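Local coordinates for protein transcriptional repressor (Vibrio fischeri, PDB 3KV1) that probably represses transcription as a SorC-family regulator, this fragment being its putative sugar-binding domain, which is thought to sense a carbohydrate effector, at residues N21-D30 with I246-A256; A146-I156 with D217-A228. One frame throughout, in Å; residues are numbered along the deposited sequence.

Contact 1 (N21-D30 with I246-A256); sequences NLKRALISLD and IDVLATSVSCA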
loop_
_atom_site.group_PDB
_atom_site.type_symbol
_atom_site.label_atom_id
_atom_site.label_comp_id
_atom_site.label_asym_id
_atom_site.label_seq_id
_atom_site.Cartn_x
_atom_site.Cartn_y
_atom_site.Cartn_z
ATOM N N ASN A 21 -30.387 -11.028 15.064
ATOM C CA ASN A 21 -30.581 -9.611 14.817
ATOM C C ASN A 21 -29.773 -9.109 13.612
ATOM O O ASN A 21 -29.098 -8.091 13.687
ATOM C CB ASN A 21 -30.171 -8.835 16.054
ATOM C CG ASN A 21 -31.228 -7.897 16.503
ATOM O OD1 ASN A 21 -31.251 -6.729 16.098
ATOM N ND2 ASN A 21 -32.146 -8.401 17.332
ATOM N N LEU A 22 -29.832 -9.836 12.502
ATOM C CA LEU A 22 -29.099 -9.435 11.318
ATOM C C LEU A 22 -29.993 -8.600 10.440
ATOM O O LEU A 22 -31.226 -8.626 10.556
ATOM C CB LEU A 22 -28.688 -10.664 10.513
ATOM C CG LEU A 22 -27.849 -11.665 11.324
ATOM C CD1 LEU A 22 -27.760 -13.030 10.596
ATOM C CD2 LEU A 22 -26.472 -11.057 11.490
ATOM N N LYS A 23 -29.362 -7.888 9.528
ATOM C CA LYS A 23 -30.053 -7.284 8.390
ATOM C C LYS A 23 -30.362 -8.337 7.313
ATOM O O LYS A 23 -31.412 -8.292 6.680
ATOM C CB LYS A 23 -29.168 -6.196 7.765
ATOM C CG LYS A 23 -29.138 -4.903 8.602
ATOM C CD LYS A 23 -28.539 -3.699 7.782
ATOM C CE LYS A 23 -28.172 -2.480 8.636
ATOM N NZ LYS A 23 -27.761 -1.375 7.692
ATOM N N ARG A 24 -29.420 -9.255 7.104
ATOM C CA ARG A 24 -29.507 -10.263 6.048
ATOM C C ARG A 24 -28.744 -11.498 6.486
ATOM O O ARG A 24 -27.836 -11.422 7.314
ATOM C CB ARG A 24 -28.856 -9.768 4.737
ATOM C CG ARG A 24 -29.649 -8.778 3.904
ATOM C CD ARG A 24 -30.934 -9.391 3.321
ATOM N NE ARG A 24 -30.712 -10.333 2.224
ATOM C CZ ARG A 24 -30.462 -9.979 0.964
ATOM N NH1 ARG A 24 -30.372 -8.691 0.629
ATOM N NH2 ARG A 24 -30.296 -10.917 0.034
ATOM N N ALA A 25 -29.110 -12.632 5.900
ATOM C CA ALA A 25 -28.299 -13.832 5.955
ATOM C C ALA A 25 -28.272 -14.364 4.531
ATOM O O ALA A 25 -29.325 -14.451 3.864
ATOM C CB ALA A 25 -28.908 -14.842 6.926
ATOM N N LEU A 26 -27.073 -14.617 4.033
ATOM C CA LEU A 26 -26.874 -15.107 2.667
ATOM C C LEU A 26 -26.355 -16.558 2.811
ATOM O O LEU A 26 -25.210 -16.769 3.217
ATOM C CB LEU A 26 -25.818 -14.238 1.975
ATOM C CG LEU A 26 -26.150 -12.720 2.016
ATOM C CD1 LEU A 26 -25.042 -11.928 1.328
ATOM C CD2 LEU A 26 -27.470 -12.510 1.284
ATOM N N ILE A 27 -27.178 -17.543 2.451
ATOM C CA ILE A 27 -26.817 -18.936 2.717
ATOM C C ILE A 27 -26.597 -19.725 1.435
ATOM O O ILE A 27 -27.474 -19.800 0.565
ATOM C CB ILE A 27 -27.920 -19.617 3.567
ATOM C CG1 ILE A 27 -28.067 -18.906 4.904
ATOM C CG2 ILE A 27 -27.635 -21.114 3.766
ATOM C CD1 ILE A 27 -26.778 -18.831 5.694
ATOM N N SER A 28 -25.414 -20.321 1.322
ATOM C CA SER A 28 -25.059 -21.099 0.140
ATOM C C SER A 28 -25.206 -22.597 0.434
ATOM O O SER A 28 -25.004 -23.061 1.570
ATOM C CB SER A 28 -23.621 -20.753 -0.312
ATOM O OG SER A 28 -22.670 -21.206 0.635
ATOM N N LEU A 29 -25.567 -23.361 -0.591
ATOM C CA LEU A 29 -25.693 -24.805 -0.426
ATOM C C LEU A 29 -24.332 -25.404 -0.082
ATOM O O LEU A 29 -23.285 -24.878 -0.476
ATOM C CB LEU A 29 -26.237 -25.441 -1.702
ATOM C CG LEU A 29 -27.649 -24.955 -2.052
ATOM C CD1 LEU A 29 -28.090 -25.535 -3.371
ATOM C CD2 LEU A 29 -28.626 -25.334 -0.932
ATOM N N ASP A 30 -24.338 -26.513 0.652
ATOM C CA ASP A 30 -23.088 -27.180 0.993
ATOM C C ASP A 30 -22.321 -27.661 -0.235
ATOM O O ASP A 30 -22.906 -28.237 -1.171
ATOM C CB ASP A 30 -23.354 -28.374 1.937
ATOM C CG ASP A 30 -23.838 -27.939 3.319
ATOM O OD1 ASP A 30 -23.493 -26.815 3.774
ATOM O OD2 ASP A 30 -24.557 -28.739 3.966
ATOM N N ILE A 246 -22.147 -7.904 13.669
ATOM C CA ILE A 246 -22.393 -8.370 12.301
ATOM C C ILE A 246 -23.771 -7.982 11.802
ATOM O O ILE A 246 -24.764 -8.150 12.535
ATOM C CB ILE A 246 -22.220 -9.872 12.217
ATOM C CG1 ILE A 246 -20.773 -10.220 12.540
ATOM C CG2 ILE A 246 -22.561 -10.372 10.806
ATOM C CD1 ILE A 246 -20.547 -11.727 12.597
ATOM N N ASP A 247 -23.832 -7.428 10.590
ATOM C CA ASP A 247 -25.123 -7.099 9.997
ATOM C C ASP A 247 -25.563 -8.074 8.906
ATOM O O ASP A 247 -26.760 -8.358 8.751
ATOM C CB ASP A 247 -25.074 -5.682 9.493
ATOM C CG ASP A 247 -24.643 -4.722 10.592
ATOM O OD1 ASP A 247 -25.424 -4.608 11.575
ATOM O OD2 ASP A 247 -23.521 -4.136 10.511
ATOM N N VAL A 248 -24.604 -8.556 8.122
ATOM C CA VAL A 248 -24.921 -9.503 7.066
ATOM C C VAL A 248 -24.021 -10.741 7.231
ATOM O O VAL A 248 -22.783 -10.621 7.219
ATOM C CB VAL A 248 -24.651 -8.879 5.701
ATOM C CG1 VAL A 248 -24.875 -9.896 4.588
ATOM C CG2 VAL A 248 -25.518 -7.603 5.474
ATOM N N LEU A 249 -24.626 -11.911 7.412
ATOM C CA LEU A 249 -23.830 -13.121 7.608
ATOM C C LEU A 249 -23.915 -13.932 6.333
ATOM O O LEU A 249 -25.011 -14.228 5.872
ATOM C CB LEU A 249 -24.394 -13.946 8.763
ATOM C CG LEU A 249 -23.713 -15.296 8.991
ATOM C CD1 LEU A 249 -22.287 -15.034 9.499
ATOM C CD2 LEU A 249 -24.524 -16.147 9.992
ATOM N N ALA A 250 -22.776 -14.277 5.748
ATOM C CA ALA A 250 -22.785 -15.103 4.555
ATOM C C ALA A 250 -22.068 -16.433 4.918
ATOM O O ALA A 250 -20.937 -16.423 5.351
ATOM C CB ALA A 250 -22.056 -14.351 3.373
ATOM N N THR A 251 -22.713 -17.558 4.678
ATOM C CA THR A 251 -22.162 -18.818 5.155
ATOM C C THR A 251 -22.907 -19.969 4.476
ATOM O O THR A 251 -23.704 -19.748 3.566
ATOM C CB THR A 251 -22.208 -18.919 6.733
ATOM O OG1 THR A 251 -21.416 -20.027 7.194
ATOM C CG2 THR A 251 -23.662 -19.097 7.257
ATOM N N SER A 252 -22.619 -21.198 4.888
ATOM C CA SER A 252 -23.170 -22.392 4.230
ATOM C C SER A 252 -24.431 -22.903 4.965
ATOM O O SER A 252 -24.669 -22.516 6.106
ATOM C CB SER A 252 -22.149 -23.532 4.273
ATOM O OG SER A 252 -21.985 -24.002 5.611
ATOM N N VAL A 253 -25.198 -23.796 4.332
ATOM C CA VAL A 253 -26.341 -24.411 4.992
ATOM C C VAL A 253 -25.914 -25.097 6.301
ATOM O O VAL A 253 -26.531 -24.908 7.358
ATOM C CB VAL A 253 -27.057 -25.445 4.070
ATOM C CG1 VAL A 253 -28.043 -26.315 4.867
ATOM C CG2 VAL A 253 -27.797 -24.719 2.924
ATOM N N SER A 254 -24.869 -25.913 6.243
ATOM C CA SER A 254 -24.430 -26.608 7.476
ATOM C C SER A 254 -24.027 -25.652 8.601
ATOM O O SER A 254 -24.332 -25.928 9.788
ATOM C CB SER A 254 -23.291 -27.591 7.199
ATOM O OG SER A 254 -23.818 -28.753 6.633
ATOM N N CYS A 255 -23.317 -24.565 8.270
ATOM C CA CYS A 255 -22.996 -23.572 9.312
ATOM C C CYS A 255 -24.272 -22.986 9.901
ATOM O O CYS A 255 -24.379 -22.812 11.123
ATOM C CB CYS A 255 -22.125 -22.419 8.814
ATOM S SG CYS A 255 -20.424 -22.895 8.458
ATOM N N ALA A 256 -25.232 -22.665 9.037
ATOM C CA ALA A 256 -26.488 -22.078 9.502
ATOM C C ALA A 256 -27.201 -23.026 10.465
ATOM O O ALA A 256 -27.693 -22.603 11.517
ATOM C CB ALA A 256 -27.401 -21.744 8.329
HETATM O O HOH W 1 -27.958 -5.761 12.161
HETATM O O HOH W 2 -26.531 -7.102 14.087
#
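Ile27 and Thr251 lie side by side across two parallel strands, 24-28 and 248-252, and point the same way. Ile27 CD1 sits 3.5 Å from Thr251 CG2 in an apolar contact. The other branch, Ile27 CG2, stands anti to the backbone N and meets Val253 CG2 at 3.7 Å, the two side chains at about a right angle. Leu16 of helix 10-20 packs on Ile27 as well. On the sheet face of Leu26 and Ala250, Leu26 CD1 slants over Val248 CG1 at 3.8 Å, and helix 34-52 lies over this side. The backbones are joined by regular parallel hydrogen bonds, such as Leu26 N to Leu249 O at 2.8 Å. At the start of the pair, Asp247 O accepts from both Lys23 N and Arg24 N. At the other end, Asp30 reaches the first turn of helix 253-264. Asp30 OD1 takes Ser254 N on the syn lone pair, nearly straight at 166°. Asp30 OD2 takes Ser254 OG at 2.8 Å from above the carboxylate plane. Ser252 is the N-cap, its OG accepting from Cys255 N. The carboxylate thus grips the helix start with two bonds, and its negative charge there probably suits the helix dipole.

Contact 2 (A146-I156 with D217-A228); sequences ARKAEFALVGI and DLRQIPNVVAMA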
loop_
_atom_site.group_PDB
_atom_site.type_symbol
_atom_site.label_atom_id
_atom_site.label_comp_id
_atom_site.label_asym_id
_atom_site.label_seq_id
_atom_site.Cartn_x
_atom_site.Cartn_y
_atom_site.Cartn_z
ATOM N N ALA A 146 -11.601 4.165 7.222
ATOM C CA ALA A 146 -12.185 2.835 7.272
ATOM C C ALA A 146 -13.306 2.837 8.309
ATOM O O ALA A 146 -14.323 2.189 8.132
ATOM C CB ALA A 146 -11.109 1.775 7.612
ATOM N N ARG A 147 -13.138 3.613 9.380
ATOM C CA ARG A 147 -14.088 3.629 10.498
ATOM C C ARG A 147 -15.393 4.238 10.023
ATOM O O ARG A 147 -16.483 3.896 10.503
ATOM C CB ARG A 147 -13.471 4.526 11.588
ATOM C CG ARG A 147 -14.036 4.463 12.962
ATOM C CD ARG A 147 -13.094 5.236 13.914
ATOM N NE ARG A 147 -11.857 4.488 14.169
ATOM C CZ ARG A 147 -10.626 4.992 14.037
ATOM N NH1 ARG A 147 -10.462 6.244 13.625
ATOM N NH2 ARG A 147 -9.560 4.243 14.317
ATOM N N LYS A 148 -15.268 5.142 9.058
ATOM C CA LYS A 148 -16.394 5.885 8.535
ATOM C C LYS A 148 -17.014 5.209 7.306
ATOM O O LYS A 148 -17.816 5.810 6.601
ATOM C CB LYS A 148 -15.917 7.326 8.186
ATOM C CG LYS A 148 -16.985 8.237 7.602
ATOM C CD LYS A 148 -16.423 9.579 7.094
ATOM C CE LYS A 148 -17.484 10.378 6.293
ATOM N NZ LYS A 148 -18.516 11.067 7.193
ATOM N N ALA A 149 -16.644 3.953 7.015
ATOM C CA ALA A 149 -17.195 3.280 5.846
ATOM C C ALA A 149 -18.637 2.831 6.080
ATOM O O ALA A 149 -19.031 2.494 7.194
ATOM C CB ALA A 149 -16.334 2.035 5.495
ATOM N N GLU A 150 -19.391 2.774 4.994
ATOM C CA GLU A 150 -20.745 2.240 5.003
ATOM C C GLU A 150 -20.772 0.708 5.203
ATOM O O GLU A 150 -21.709 0.187 5.757
ATOM C CB GLU A 150 -21.429 2.563 3.652
ATOM C CG GLU A 150 -21.826 4.071 3.440
ATOM C CD GLU A 150 -20.717 4.930 2.843
ATOM O OE1 GLU A 150 -21.028 6.055 2.390
ATOM O OE2 GLU A 150 -19.544 4.489 2.782
ATOM N N PHE A 151 -19.768 0.008 4.672
ATOM C CA PHE A 151 -19.684 -1.458 4.742
ATOM C C PHE A 151 -18.359 -1.893 5.319
ATOM O O PHE A 151 -17.380 -1.159 5.209
ATOM C CB PHE A 151 -19.732 -2.081 3.337
ATOM C CG PHE A 151 -20.978 -1.731 2.563
ATOM C CD1 PHE A 151 -21.048 -0.520 1.840
ATOM C CD2 PHE A 151 -22.050 -2.622 2.533
ATOM C CE1 PHE A 151 -22.191 -0.186 1.134
ATOM C CE2 PHE A 151 -23.216 -2.290 1.818
ATOM C CZ PHE A 151 -23.266 -1.069 1.114
ATOM N N ALA A 152 -18.318 -3.130 5.854
ATOM C CA ALA A 152 -17.042 -3.795 6.118
ATOM C C ALA A 152 -17.151 -5.177 5.513
ATOM O O ALA A 152 -18.235 -5.775 5.517
ATOM C CB ALA A 152 -16.742 -3.878 7.653
ATOM N N LEU A 153 -16.059 -5.682 4.961
ATOM C CA LEU A 153 -16.081 -7.012 4.377
ATOM C C LEU A 153 -15.021 -7.806 5.152
ATOM O O LEU A 153 -13.828 -7.539 5.051
ATOM C CB LEU A 153 -15.767 -6.876 2.883
ATOM C CG LEU A 153 -15.677 -8.165 2.094
ATOM C CD1 LEU A 153 -17.084 -8.805 2.056
ATOM C CD2 LEU A 153 -15.208 -7.780 0.700
ATOM N N VAL A 154 -15.459 -8.727 6.002
ATOM C CA VAL A 154 -14.494 -9.394 6.870
ATOM C C VAL A 154 -14.749 -10.890 6.929
ATOM O O VAL A 154 -15.892 -11.351 6.749
ATOM C CB VAL A 154 -14.579 -8.810 8.296
ATOM C CG1 VAL A 154 -14.009 -7.374 8.348
ATOM C CG2 VAL A 154 -16.054 -8.857 8.819
ATOM N N GLY A 155 -13.702 -11.652 7.198
ATOM C CA GLY A 155 -13.876 -13.085 7.379
ATOM C C GLY A 155 -13.894 -13.366 8.863
ATOM O O GLY A 155 -13.392 -12.558 9.655
ATOM N N ILE A 156 -14.472 -14.501 9.269
ATOM C CA ILE A 156 -14.389 -14.905 10.673
ATOM C C ILE A 156 -13.398 -16.063 10.697
ATOM O O ILE A 156 -13.633 -17.099 10.055
ATOM C CB ILE A 156 -15.743 -15.405 11.203
ATOM C CG1 ILE A 156 -16.810 -14.315 11.026
ATOM C CG2 ILE A 156 -15.601 -15.870 12.701
ATOM C CD1 ILE A 156 -18.271 -14.818 11.258
ATOM N N ASP A 217 -15.033 -0.259 16.352
ATOM C CA ASP A 217 -15.199 0.365 15.040
ATOM C C ASP A 217 -16.226 -0.416 14.254
ATOM O O ASP A 217 -17.103 0.168 13.622
ATOM C CB ASP A 217 -13.891 0.389 14.250
ATOM C CG ASP A 217 -12.790 1.154 14.965
ATOM O OD1 ASP A 217 -13.066 2.231 15.550
ATOM O OD2 ASP A 217 -11.647 0.662 14.945
ATOM N N LEU A 218 -16.126 -1.746 14.267
ATOM C CA LEU A 218 -17.086 -2.543 13.515
ATOM C C LEU A 218 -18.496 -2.332 14.081
ATOM O O LEU A 218 -19.488 -2.406 13.347
ATOM C CB LEU A 218 -16.748 -4.061 13.572
ATOM C CG LEU A 218 -15.540 -4.550 12.771
ATOM C CD1 LEU A 218 -15.319 -6.101 12.955
ATOM C CD2 LEU A 218 -15.673 -4.206 11.275
ATOM N N ARG A 219 -18.602 -2.074 15.380
ATOM C CA ARG A 219 -19.932 -1.944 15.977
ATOM C C ARG A 219 -20.672 -0.731 15.376
ATOM O O ARG A 219 -21.907 -0.720 15.308
ATOM C CB ARG A 219 -19.838 -1.800 17.495
ATOM C CG ARG A 219 -21.155 -2.010 18.256
ATOM C CD ARG A 219 -20.937 -1.988 19.807
ATOM N NE ARG A 219 -19.980 -3.016 20.225
ATOM C CZ ARG A 219 -20.230 -4.321 20.181
ATOM N NH1 ARG A 219 -21.436 -4.762 19.805
ATOM N NH2 ARG A 219 -19.291 -5.190 20.546
ATOM N N GLN A 220 -19.921 0.287 14.964
ATOM C CA GLN A 220 -20.536 1.489 14.388
ATOM C C GLN A 220 -20.459 1.589 12.857
ATOM O O GLN A 220 -20.788 2.620 12.307
ATOM C CB GLN A 220 -19.989 2.781 15.033
ATOM C CG GLN A 220 -18.468 2.979 14.928
ATOM C CD GLN A 220 -18.003 3.529 13.580
ATOM O OE1 GLN A 220 -18.520 4.546 13.104
ATOM N NE2 GLN A 220 -16.983 2.893 12.985
ATOM N N ILE A 221 -20.044 0.522 12.173
ATOM C CA ILE A 221 -20.103 0.494 10.715
ATOM C C ILE A 221 -21.501 -0.049 10.356
ATOM O O ILE A 221 -21.914 -1.076 10.867
ATOM C CB ILE A 221 -18.954 -0.378 10.110
ATOM C CG1 ILE A 221 -17.625 0.399 10.213
ATOM C CG2 ILE A 221 -19.256 -0.787 8.650
ATOM C CD1 ILE A 221 -16.430 -0.361 9.657
ATOM N N PRO A 222 -22.237 0.663 9.478
ATOM C CA PRO A 222 -23.648 0.263 9.257
ATOM C C PRO A 222 -23.842 -1.142 8.692
ATOM O O PRO A 222 -24.847 -1.770 9.003
ATOM C CB PRO A 222 -24.132 1.279 8.205
ATOM C CG PRO A 222 -23.259 2.486 8.420
ATOM C CD PRO A 222 -21.909 1.956 8.857
ATOM N N ASN A 223 -22.923 -1.626 7.857
ATOM C CA ASN A 223 -23.146 -2.889 7.189
ATOM C C ASN A 223 -21.909 -3.783 7.226
ATOM O O ASN A 223 -21.148 -3.819 6.250
ATOM C CB ASN A 223 -23.539 -2.661 5.717
ATOM C CG ASN A 223 -24.834 -1.869 5.577
ATOM O OD1 ASN A 223 -25.910 -2.374 5.879
ATOM N ND2 ASN A 223 -24.717 -0.619 5.182
ATOM N N VAL A 224 -21.734 -4.479 8.341
ATOM C CA VAL A 224 -20.610 -5.403 8.513
ATOM C C VAL A 224 -21.033 -6.720 7.890
ATOM O O VAL A 224 -21.985 -7.373 8.340
ATOM C CB VAL A 224 -20.275 -5.549 10.002
ATOM C CG1 VAL A 224 -19.255 -6.646 10.243
ATOM C CG2 VAL A 224 -19.760 -4.155 10.551
ATOM N N VAL A 225 -20.345 -7.083 6.815
ATOM C CA VAL A 225 -20.634 -8.321 6.111
ATOM C C VAL A 225 -19.549 -9.314 6.514
ATOM O O VAL A 225 -18.365 -9.099 6.216
ATOM C CB VAL A 225 -20.493 -8.126 4.596
ATOM C CG1 VAL A 225 -20.717 -9.492 3.881
ATOM C CG2 VAL A 225 -21.458 -7.024 4.086
ATOM N N ALA A 226 -19.955 -10.392 7.163
ATOM C CA ALA A 226 -18.986 -11.342 7.718
ATOM C C ALA A 226 -19.190 -12.687 7.035
ATOM O O ALA A 226 -20.323 -13.168 6.842
ATOM C CB ALA A 226 -19.147 -11.468 9.232
HETATM N N MSE A 227 -18.075 -13.346 6.761
HETATM C CA MSE A 227 -18.083 -14.492 5.888
HETATM C C MSE A 227 -17.328 -15.683 6.502
HETATM O O MSE A 227 -16.182 -15.540 6.907
HETATM C CB MSE A 227 -17.430 -14.057 4.574
HETATM C CG MSE A 227 -17.970 -12.729 4.004
HETATM SE SE MSE A 227 -16.929 -12.430 2.378
HETATM C CE MSE A 227 -17.156 -14.339 1.659
ATOM N N ALA A 228 -17.958 -16.857 6.559
ATOM C CA ALA A 228 -17.227 -18.067 6.960
ATOM C C ALA A 228 -17.828 -19.255 6.231
ATOM O O ALA A 228 -19.027 -19.308 6.034
ATOM C CB ALA A 228 -17.321 -18.279 8.450
#
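Arg147 swings CG to the side opposite its own N (chi1 -165°), and a bend at chi3 turns NE to Asp217 OD1. Gln220, bent at chi2 in one of its two conformers, brings its amide to Arg147 O. These groups join the ends of two helices just ahead of parallel strands 151-156 and 223-227, neighbours in the central sheet of an alpha/beta domain consistent with a Rossmann-like fold. The salt bridge from Arg147 NE to Asp217 OD1 is 2.9 Å. The oxygen lies near the guanidinium plane, but NE comes from well above the carboxylate plane. Asp217 OD2 is held by Glu214 N. In that conformer Gln220 NE2 donates to Arg147 O at 2.7 Å, with that oxygen in its amide plane, and also to Asp217 O. Ile221 CG2 lies against Ala149 O and Phe151 C, and Ile221 CD1 against Ala146 O and Ala152 CB. Backbone bonds such as Val154 N to Val225 O, 2.9 Å, join the strands. Helix 34-52 packs on the face of Phe151, Leu153 and Met227. Phe151 and Asn223 run side by side, ring and amide planes 30° apart, with Asn223 ND2 over one ring face near the rim. The amide oxygen of Asn223 goes to Lys23. Asn223 ND2 donates to Glu150 O at 3.2 Å, from above the carbonyl plane.

Both contacts are parallel strand pairs of one sheet, their centres about 15 Å apart. Strands 223-227 and 248-252 are neighbours, which sets the two pairs next to each other. Contact 1 has an exposed fringe at Lys23, Arg24, Leu29 and Asp30, and within the chain strand 24-28 pairs with 248-252 alone. Contact 2 is mostly buried, and strand 151-158 also pairs with 58-61 and 185-189. Helix 34-52 packs on both. Contact 1 uses a carboxylate at a helix start, after its strands; contact 2 uses a salt bridge and an amide at helix ends, before its strands. Lys23 NZ with Asn223 OD1, 2.8 Å, and Thr251 OG1, in one of its two conformers, with Ala228 O probably bond the pairs together.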